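Local atomic coordinates of HcgB (PDB entry 5D5P), a protein that probably acts as a guanylyltransferase in the biosynthesis of the iron-guanylylpyridinol cofactor of [Fe]-hydrogenase in a methanogenic archaeon. Residues A[46-51]-A[136-141]. Residues are numbered along the deposited sequence; the frame is centred on the assembly and turned at random.
Sequences NEKKFK and NPIDKT
Lys-48 sends its chain straight out toward Asp-139, with CG opposite the backbone N (chi1 178°), and bends only at chi3 (77°). The bend turns CE and NZ toward Ile-138 CG2. In Asp-139 the carboxylate swings to the side of its own backbone N (chi1 -71°), which turns both oxygens toward the methylenes of Lys-48. The two side chains cross at about a right angle. Lys-48 CG lies 3.0 Å from Asp-139 OD1, and Lys-48 CD lies 3.2 Å from Asp-139 OD2. The carboxylate therefore meets the middle of the lysine chain, not its end. Lys-48 NZ stays 4.2 Å from Asp-139 OD1, so the opposite charges are neighbours without a salt bridge. They probably still attract each other. Asp-139 OD1 is covered here and has no polar partner in the model. The tip of Lys-48 instead rests on a methyl group, with NZ 3.4 Å from Ile-138 CG2. Ile-138 also meets Lys-49 through its other branch. Lys-49 CE touches Ile-138 CG1 at 3.5 Å, and the two side chains run crosswise. Ile-138 thus touches both lysines, and its side chain also touches Arg-101 of strand 97-103.

The start of helix 47-57 is fixed by its own N-cap. Asn-46 OD1 accepts from Lys-49 N at 2.8 Å, in the carbonyl plane. On the far face of this helix, Phe-50 packs on Ile-65 and Met-67 of strand 64-67. Pro-137 takes the N-cap position of helix 138-151. The contact is a small surface junction, burying 200 Å² in all. It joins the first turns of two helices beside the mixed five-stranded sheet, as part of the alpha/beta fold of this Maf-clan family.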
loop_
_atom_site.group_PDB
_atom_site.type_symbol
_atom_site.label_atom_id
_atom_site.label_comp_id
_atom_site.label_asym_id
_atom_site.label_seq_id
_atom_site.Cartn_x
_atom_site.Cartn_y
_atom_site.Cartn_z
ATOM N N ASN A 46 10.104 11.876 -14.305
ATOM C CA ASN A 46 9.102 12.508 -15.156
ATOM C C ASN A 46 8.783 13.928 -14.681
ATOM O O ASN A 46 8.288 14.102 -13.558
ATOM C CB ASN A 46 7.816 11.661 -15.188
ATOM C CG ASN A 46 6.785 12.218 -16.127
ATOM O OD1 ASN A 46 5.893 12.980 -15.740
ATOM N ND2 ASN A 46 6.933 11.884 -17.406
ATOM N N GLU A 47 9.060 14.920 -15.522
ATOM C CA GLU A 47 8.987 16.305 -15.097
ATOM C C GLU A 47 7.532 16.686 -14.836
ATOM O O GLU A 47 7.238 17.450 -13.931
ATOM C CB GLU A 47 9.618 17.219 -16.149
ATOM C CG GLU A 47 11.072 16.855 -16.438
ATOM C CD GLU A 47 12.075 17.729 -15.698
ATOM O OE1 GLU A 47 11.654 18.764 -15.124
ATOM O OE2 GLU A 47 13.288 17.389 -15.712
ATOM N N LYS A 48 6.617 16.103 -15.599
ATOM C CA LYS A 48 5.200 16.398 -15.432
ATOM C C LYS A 48 4.669 15.890 -14.084
ATOM O O LYS A 48 3.961 16.628 -13.385
ATOM C CB LYS A 48 4.432 15.815 -16.616
ATOM C CG LYS A 48 2.965 15.998 -16.568
ATOM C CD LYS A 48 2.291 15.425 -17.831
ATOM C CE LYS A 48 2.198 13.912 -17.803
ATOM N NZ LYS A 48 1.484 13.377 -19.000
ATOM N N LYS A 49 5.014 14.656 -13.697
ATOM C CA LYS A 49 4.633 14.154 -12.370
ATOM C C LYS A 49 5.333 14.958 -11.282
ATOM O O LYS A 49 4.717 15.278 -10.248
ATOM C CB LYS A 49 4.977 12.671 -12.219
ATOM C CG LYS A 49 4.168 11.788 -13.179
ATOM C CD LYS A 49 4.357 10.291 -12.897
ATOM C CE LYS A 49 3.831 9.479 -14.081
ATOM N NZ LYS A 49 4.796 8.467 -14.589
ATOM N N PHE A 50 6.611 15.286 -11.492
ATOM C CA PHE A 50 7.341 16.072 -10.494
ATOM C C PHE A 50 6.651 17.401 -10.219
ATOM O O PHE A 50 6.524 17.833 -9.062
ATOM C CB PHE A 50 8.776 16.342 -10.940
ATOM C CG PHE A 50 9.540 17.215 -9.994
ATOM C CD1 PHE A 50 9.872 16.767 -8.727
ATOM C CD2 PHE A 50 9.898 18.500 -10.358
ATOM C CE1 PHE A 50 10.565 17.568 -7.858
ATOM C CE2 PHE A 50 10.589 19.308 -9.476
ATOM C CZ PHE A 50 10.922 18.831 -8.224
ATOM N N LYS A 51 6.190 18.053 -11.274
ATOM C CA LYS A 51 5.514 19.333 -11.083
ATOM C C LYS A 51 4.230 19.172 -10.266
ATOM O O LYS A 51 3.936 19.990 -9.376
ATOM C CB LYS A 51 5.204 19.990 -12.419
ATOM C CG LYS A 51 4.449 21.327 -12.261
ATOM C CD LYS A 51 4.082 21.986 -13.583
ATOM C CE LYS A 51 3.248 23.254 -13.345
ATOM N NZ LYS A 51 3.756 24.075 -12.202
ATOM N N ASN A 136 -7.687 7.697 -17.061
ATOM C CA ASN A 136 -7.621 8.949 -16.338
ATOM C C ASN A 136 -6.298 9.620 -16.667
ATOM O O ASN A 136 -5.272 8.948 -16.794
ATOM C CB ASN A 136 -7.755 8.714 -14.839
ATOM C CG ASN A 136 -8.298 9.907 -14.113
ATOM O OD1 ASN A 136 -9.201 10.582 -14.596
ATOM N ND2 ASN A 136 -7.710 10.210 -12.963
ATOM N N PRO A 137 -6.314 10.942 -16.840
ATOM C CA PRO A 137 -5.037 11.604 -17.131
ATOM C C PRO A 137 -4.057 11.369 -16.018
ATOM O O PRO A 137 -4.453 11.497 -14.858
ATOM C CB PRO A 137 -5.409 13.079 -17.217
ATOM C CG PRO A 137 -6.887 13.081 -17.583
ATOM C CD PRO A 137 -7.463 11.863 -16.897
ATOM N N ILE A 138 -2.817 11.030 -16.348
ATOM C CA ILE A 138 -1.865 10.637 -15.313
ATOM C C ILE A 138 -1.664 11.773 -14.309
ATOM O O ILE A 138 -1.453 11.516 -13.135
ATOM C CB ILE A 138 -0.513 10.207 -15.924
ATOM C CG1 ILE A 138 0.401 9.640 -14.846
ATOM C CG2 ILE A 138 0.122 11.365 -16.691
ATOM C CD1 ILE A 138 -0.173 8.426 -14.165
ATOM N N ASP A 139 -1.795 13.028 -14.741
ATOM C CA ASP A 139 -1.560 14.126 -13.802
ATOM C C ASP A 139 -2.673 14.225 -12.788
ATOM O O ASP A 139 -2.434 14.493 -11.605
ATOM C CB ASP A 139 -1.484 15.478 -14.513
ATOM C CG ASP A 139 -0.242 15.632 -15.329
ATOM O OD1 ASP A 139 0.669 14.795 -15.141
ATOM O OD2 ASP A 139 -0.175 16.595 -16.135
ATOM N N LYS A 140 -3.884 13.919 -13.228
ATOM C CA LYS A 140 -5.011 13.958 -12.315
ATOM C C LYS A 140 -4.936 12.755 -11.392
ATOM O O LYS A 140 -5.289 12.849 -10.223
ATOM C CB LYS A 140 -6.329 13.979 -13.084
ATOM C CG LYS A 140 -6.768 15.405 -13.456
ATOM C CD LYS A 140 -8.196 15.460 -13.948
ATOM C CE LYS A 140 -8.665 16.900 -14.113
ATOM N NZ LYS A 140 -10.108 16.990 -14.479
ATOM N N THR A 141 -4.406 11.647 -11.890
ATOM C CA THR A 141 -4.209 10.468 -11.042
ATOM C C THR A 141 -3.170 10.719 -9.927
ATOM O O THR A 141 -3.428 10.434 -8.754
ATOM C CB THR A 141 -3.798 9.251 -11.879
ATOM O OG1 THR A 141 -4.842 8.951 -12.822
ATOM C CG2 THR A 141 -3.536 8.037 -10.974
#